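Local structure of cytoplasmic protein (Cryptococcus neoformans var. grubii serotype A, 7LPO) at residues Phe103-Tyr116 and Leu236-Ala248. The protein probably hydrolyses steryl beta-glucosides, as a sterylglucosidase of glycoside hydrolase family 5. Residues are numbered along the deposited sequence; the frame is centred on the assembly and turned at random.
Sequences FTWESLEHAGPKEY and LQDHFIDAVGELA
Trp-105 lays one face of its indole against the turn of helix 232-254 that carries Phe-240. The CB of Phe-240 sits 3.8 Å from the centroid of the six-membered ring, almost on its normal, and the phenyl beyond turns its edge to the same indole, planes at 66° in a T-shaped pair. With CG anti to the backbone N (chi1 -175°), the indole reaches along the helix, its CH2 near the carbonyl of Leu-236 and its CD1 3.7 Å from Ala-243 CB. Its rotation is fixed by a nearly straight bond, NE1 to Glu-109 OE1 at 2.8 Å, that lies in the ring plane and meets the carboxylate on its anti side, a little out of the carboxylate plane. The other oxygen, Glu-109 OE2, takes the backbone N-H of Lys-114 on its anti lone pair and faces the ring edge of His-239, whose ND1 bonds to Phe-235 O. A water between Glu-109, Tyr-116 and His-239 donates to His-239 O at 3.0 Å; its contacts to Glu-109 OE2 and Tyr-116 OH are too short to be taken at face value. The Tyr-116 ring is sandwiched between Lys-114 CA and Glu-246 CG, the latter 3.8 Å from its centroid. Deeper in, Leu-247 CD2 stands 3.7 Å from the centroid of Phe-103, over the face, while Leu-108 CD1 rests on the Ala-243 carbonyl. The axes of 105-109 and 236-248 cross at 75°. The whole joins the C-terminal end of strand 98-104 and the loop after it to an outer helix, the strand-and-helix layering of the TIM barrel of glycoside hydrolase family 5.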
loop_
_atom_site.group_PDB
_atom_site.type_symbol
_atom_site.label_atom_id
_atom_site.label_comp_id
_atom_site.label_asym_id
_atom_site.label_seq_id
_atom_site.Cartn_x
_atom_site.Cartn_y
_atom_site.Cartn_z
ATOM N N PHE A 103 0.901 -10.243 1.295
ATOM C CA PHE A 103 0.134 -11.476 1.404
ATOM C C PHE A 103 -1.303 -11.111 1.748
ATOM O O PHE A 103 -1.581 -10.037 2.284
ATOM C CB PHE A 103 0.718 -12.442 2.451
ATOM C CG PHE A 103 0.580 -11.964 3.861
ATOM C CD1 PHE A 103 1.517 -11.101 4.406
ATOM C CD2 PHE A 103 -0.483 -12.365 4.639
ATOM C CE1 PHE A 103 1.401 -10.646 5.699
ATOM C CE2 PHE A 103 -0.609 -11.918 5.941
ATOM C CZ PHE A 103 0.335 -11.057 6.472
ATOM N N THR A 104 -2.231 -12.004 1.424
ATOM C CA THR A 104 -3.634 -11.738 1.692
ATOM C C THR A 104 -4.191 -12.747 2.681
ATOM O O THR A 104 -3.738 -13.891 2.765
ATOM C CB THR A 104 -4.478 -11.757 0.412
ATOM O OG1 THR A 104 -4.458 -13.073 -0.158
ATOM C CG2 THR A 104 -3.926 -10.718 -0.581
ATOM N N TRP A 105 -5.172 -12.283 3.451
ATOM C CA TRP A 105 -5.963 -13.167 4.296
ATOM C C TRP A 105 -6.524 -14.339 3.500
ATOM O O TRP A 105 -6.543 -15.479 3.982
ATOM C CB TRP A 105 -7.070 -12.334 4.933
ATOM C CG TRP A 105 -7.938 -13.013 5.926
ATOM C CD1 TRP A 105 -7.772 -14.243 6.474
ATOM C CD2 TRP A 105 -9.127 -12.468 6.497
ATOM N NE1 TRP A 105 -8.785 -14.497 7.354
ATOM C CE2 TRP A 105 -9.638 -13.425 7.376
ATOM C CE3 TRP A 105 -9.807 -11.253 6.348
ATOM C CZ2 TRP A 105 -10.804 -13.216 8.105
ATOM C CZ3 TRP A 105 -10.968 -11.052 7.062
ATOM C CH2 TRP A 105 -11.453 -12.028 7.933
ATOM N N GLU A 106 -6.967 -14.080 2.264
ATOM C CA GLU A 106 -7.537 -15.152 1.457
ATOM C C GLU A 106 -6.532 -16.274 1.258
ATOM O O GLU A 106 -6.893 -17.456 1.313
ATOM C CB GLU A 106 -7.997 -14.626 0.097
ATOM C CG GLU A 106 -8.431 -15.732 -0.861
ATOM C CD GLU A 106 -8.851 -15.232 -2.241
ATOM O OE1 GLU A 106 -9.416 -16.041 -2.995
ATOM O OE2 GLU A 106 -8.630 -14.045 -2.580
ATOM N N SER A 107 -5.270 -15.922 0.983
ATOM C CA SER A 107 -4.265 -16.937 0.695
ATOM C C SER A 107 -3.948 -17.789 1.917
ATOM O O SER A 107 -3.436 -18.906 1.764
ATOM C CB SER A 107 -2.988 -16.282 0.152
ATOM O OG SER A 107 -2.313 -15.536 1.159
ATOM N N LEU A 108 -4.282 -17.305 3.114
ATOM C CA LEU A 108 -4.027 -18.039 4.345
ATOM C C LEU A 108 -5.221 -18.847 4.840
ATOM O O LEU A 108 -5.020 -19.838 5.552
ATOM C CB LEU A 108 -3.610 -17.079 5.464
ATOM C CG LEU A 108 -2.308 -16.304 5.320
ATOM C CD1 LEU A 108 -2.164 -15.314 6.484
ATOM C CD2 LEU A 108 -1.102 -17.223 5.259
ATOM N N GLU A 109 -6.460 -18.457 4.500
ATOM C CA GLU A 109 -7.634 -19.073 5.119
ATOM C C GLU A 109 -8.767 -19.275 4.116
ATOM O O GLU A 109 -9.943 -19.292 4.497
ATOM C CB GLU A 109 -8.120 -18.233 6.313
ATOM C CG GLU A 109 -8.940 -18.972 7.362
ATOM C CD GLU A 109 -9.167 -18.143 8.637
ATOM O OE1 GLU A 109 -8.881 -16.932 8.645
ATOM O OE2 GLU A 109 -9.635 -18.699 9.643
ATOM N N HIS A 110 -8.431 -19.464 2.842
ATOM C CA HIS A 110 -9.458 -19.645 1.820
ATOM C C HIS A 110 -10.278 -20.905 2.043
ATOM O O HIS A 110 -11.445 -20.964 1.633
ATOM C CB HIS A 110 -8.816 -19.712 0.442
ATOM C CG HIS A 110 -7.670 -20.668 0.362
ATOM N ND1 HIS A 110 -7.840 -22.022 0.159
ATOM C CD2 HIS A 110 -6.337 -20.466 0.467
ATOM C CE1 HIS A 110 -6.657 -22.614 0.146
ATOM N NE2 HIS A 110 -5.729 -21.692 0.331
ATOM N N ALA A 111 -9.688 -21.931 2.655
ATOM C CA ALA A 111 -10.386 -23.206 2.808
ATOM C C ALA A 111 -11.589 -23.119 3.738
ATOM O O ALA A 111 -12.497 -23.941 3.623
ATOM C CB ALA A 111 -9.421 -24.277 3.327
ATOM N N GLY A 112 -11.611 -22.165 4.656
ATOM C CA GLY A 112 -12.700 -22.018 5.591
ATOM C C GLY A 112 -12.185 -21.497 6.913
ATOM O O GLY A 112 -10.973 -21.453 7.155
ATOM N N PRO A 113 -13.097 -21.099 7.804
ATOM C CA PRO A 113 -12.668 -20.600 9.120
ATOM C C PRO A 113 -11.743 -21.569 9.839
ATOM O O PRO A 113 -12.096 -22.733 10.054
ATOM C CB PRO A 113 -13.982 -20.417 9.890
ATOM C CG PRO A 113 -15.061 -20.430 8.874
ATOM C CD PRO A 113 -14.562 -21.129 7.648
ATOM N N LYS A 114 -10.553 -21.095 10.206
ATOM C CA LYS A 114 -9.545 -21.853 10.942
ATOM C C LYS A 114 -8.987 -23.035 10.160
ATOM O O LYS A 114 -8.342 -23.910 10.749
ATOM C CB LYS A 114 -10.096 -22.322 12.291
ATOM C CG LYS A 114 -10.164 -21.187 13.304
ATOM C CD LYS A 114 -10.987 -21.539 14.520
ATOM C CE LYS A 114 -11.174 -20.315 15.405
ATOM N NZ LYS A 114 -11.645 -20.681 16.776
ATOM N N GLU A 115 -9.193 -23.062 8.843
ATOM C CA GLU A 115 -8.543 -24.009 7.939
ATOM C C GLU A 115 -7.413 -23.258 7.247
ATOM O O GLU A 115 -7.595 -22.684 6.173
ATOM C CB GLU A 115 -9.538 -24.571 6.931
ATOM C CG GLU A 115 -10.438 -25.668 7.453
ATOM C CD GLU A 115 -11.297 -26.281 6.342
ATOM O OE1 GLU A 115 -12.427 -25.783 6.102
ATOM O OE2 GLU A 115 -10.846 -27.267 5.708
ATOM N N TYR A 116 -6.235 -23.248 7.860
ATOM C CA TYR A 116 -5.129 -22.428 7.398
ATOM C C TYR A 116 -4.295 -23.170 6.358
ATOM O O TYR A 116 -3.984 -24.355 6.519
ATOM C CB TYR A 116 -4.253 -22.004 8.583
ATOM C CG TYR A 116 -5.004 -21.233 9.647
ATOM C CD1 TYR A 116 -5.516 -19.968 9.386
ATOM C CD2 TYR A 116 -5.203 -21.772 10.912
ATOM C CE1 TYR A 116 -6.207 -19.260 10.355
ATOM C CE2 TYR A 116 -5.894 -21.079 11.884
ATOM C CZ TYR A 116 -6.390 -19.820 11.599
ATOM O OH TYR A 116 -7.078 -19.136 12.567
ATOM N N LEU A 236 -15.106 -11.434 12.640
ATOM C CA LEU A 236 -14.232 -11.053 11.531
ATOM C C LEU A 236 -12.845 -10.652 12.023
ATOM O O LEU A 236 -11.835 -11.107 11.476
ATOM C CB LEU A 236 -14.859 -9.917 10.720
ATOM C CG LEU A 236 -16.154 -10.262 9.980
ATOM C CD1 LEU A 236 -16.787 -9.047 9.283
ATOM C CD2 LEU A 236 -15.910 -11.380 8.977
ATOM N N GLN A 237 -12.762 -9.800 13.053
ATOM C CA GLN A 237 -11.448 -9.346 13.503
ATOM C C GLN A 237 -10.632 -10.501 14.075
ATOM O O GLN A 237 -9.430 -10.609 13.810
ATOM C CB GLN A 237 -11.582 -8.228 14.547
ATOM C CG GLN A 237 -12.033 -6.887 13.991
ATOM C CD GLN A 237 -11.656 -5.705 14.889
ATOM O OE1 GLN A 237 -10.574 -5.671 15.488
ATOM N NE2 GLN A 237 -12.547 -4.719 14.965
ATOM N N ASP A 238 -11.264 -11.378 14.864
ATOM C CA ASP A 238 -10.533 -12.492 15.466
ATOM C C ASP A 238 -10.006 -13.453 14.406
ATOM O O ASP A 238 -8.901 -13.990 14.540
ATOM C CB ASP A 238 -11.426 -13.251 16.455
ATOM C CG ASP A 238 -11.665 -12.489 17.743
ATOM O OD1 ASP A 238 -11.094 -11.395 17.920
ATOM O OD2 ASP A 238 -12.443 -12.981 18.584
ATOM N N HIS A 239 -10.787 -13.718 13.358
ATOM C CA HIS A 239 -10.298 -14.634 12.328
ATOM C C HIS A 239 -9.157 -14.000 11.534
ATOM O O HIS A 239 -8.182 -14.676 11.184
ATOM C CB HIS A 239 -11.444 -15.067 11.404
ATOM C CG HIS A 239 -12.270 -16.190 11.957
ATOM N ND1 HIS A 239 -13.355 -15.979 12.782
ATOM C CD2 HIS A 239 -12.164 -17.535 11.815
ATOM C CE1 HIS A 239 -13.882 -17.145 13.123
ATOM N NE2 HIS A 239 -13.174 -18.106 12.555
ATOM N N PHE A 240 -9.234 -12.692 11.275
ATOM C CA PHE A 240 -8.153 -12.026 10.549
ATOM C C PHE A 240 -6.877 -11.986 11.384
ATOM O O PHE A 240 -5.785 -12.290 10.892
ATOM C CB PHE A 240 -8.580 -10.611 10.149
ATOM C CG PHE A 240 -7.445 -9.751 9.663
ATOM C CD1 PHE A 240 -6.870 -9.973 8.422
ATOM C CD2 PHE A 240 -6.944 -8.736 10.454
ATOM C CE1 PHE A 240 -5.814 -9.188 7.983
ATOM C CE2 PHE A 240 -5.904 -7.955 10.022
ATOM C CZ PHE A 240 -5.338 -8.172 8.785
ATOM N N ILE A 241 -7.001 -11.613 12.657
ATOM C CA ILE A 241 -5.844 -11.551 13.543
ATOM C C ILE A 241 -5.274 -12.945 13.783
ATOM O O ILE A 241 -4.053 -13.125 13.853
ATOM C CB ILE A 241 -6.239 -10.845 14.857
ATOM C CG1 ILE A 241 -6.598 -9.381 14.554
ATOM C CG2 ILE A 241 -5.120 -10.931 15.887
ATOM C CD1 ILE A 241 -7.177 -8.606 15.726
ATOM N N ASP A 242 -6.145 -13.953 13.890
ATOM C CA ASP A 242 -5.664 -15.326 14.039
ATOM C C ASP A 242 -4.903 -15.779 12.802
ATOM O O ASP A 242 -3.885 -16.469 12.909
ATOM C CB ASP A 242 -6.833 -16.281 14.295
ATOM C CG ASP A 242 -7.306 -16.270 15.740
ATOM O OD1 ASP A 242 -6.763 -15.481 16.548
ATOM O OD2 ASP A 242 -8.243 -17.048 16.062
ATOM N N ALA A 243 -5.396 -15.433 11.613
ATOM C CA ALA A 243 -4.741 -15.902 10.399
ATOM C C ALA A 243 -3.361 -15.281 10.257
ATOM O O ALA A 243 -2.379 -15.990 10.010
ATOM C CB ALA A 243 -5.598 -15.595 9.177
ATOM N N VAL A 244 -3.265 -13.957 10.401
ATOM C CA VAL A 244 -1.951 -13.317 10.395
ATOM C C VAL A 244 -1.098 -13.879 11.521
ATOM O O VAL A 244 0.090 -14.169 11.340
ATOM C CB VAL A 244 -2.088 -11.785 10.495
ATOM C CG1 VAL A 244 -0.691 -11.120 10.517
ATOM C CG2 VAL A 244 -2.924 -11.256 9.345
ATOM N N GLY A 245 -1.701 -14.075 12.694
ATOM C CA GLY A 245 -0.954 -14.608 13.817
ATOM C C GLY A 245 -0.383 -15.984 13.548
ATOM O O GLY A 245 0.686 -16.323 14.054
ATOM N N GLU A 246 -1.073 -16.787 12.741
ATOM C CA GLU A 246 -0.563 -18.115 12.412
ATOM C C GLU A 246 0.628 -18.035 11.465
ATOM O O GLU A 246 1.554 -18.851 11.553
ATOM C CB GLU A 246 -1.673 -18.961 11.794
ATOM C CG GLU A 246 -2.704 -19.451 12.779
ATOM C CD GLU A 246 -2.181 -20.558 13.670
ATOM O OE1 GLU A 246 -1.394 -21.402 13.191
ATOM O OE2 GLU A 246 -2.559 -20.579 14.855
ATOM N N LEU A 247 0.623 -17.071 10.542
ATOM C CA LEU A 247 1.799 -16.865 9.702
ATOM C C LEU A 247 2.990 -16.444 10.551
ATOM O O LEU A 247 4.079 -17.022 10.443
ATOM C CB LEU A 247 1.500 -15.820 8.628
ATOM C CG LEU A 247 2.645 -15.381 7.724
ATOM C CD1 LEU A 247 3.277 -16.598 7.072
ATOM C CD2 LEU A 247 2.144 -14.392 6.670
ATOM N N ALA A 248 2.792 -15.441 11.417
ATOM C CA ALA A 248 3.865 -14.988 12.301
ATOM C C ALA A 248 4.390 -16.132 13.156
ATOM O O ALA A 248 5.604 -16.339 13.262
ATOM C CB ALA A 248 3.377 -13.846 13.191
HETATM O O HOH W 1 -8.752 -17.593 11.606
HETATM O O HOH W 2 -6.665 -19.951 15.007
#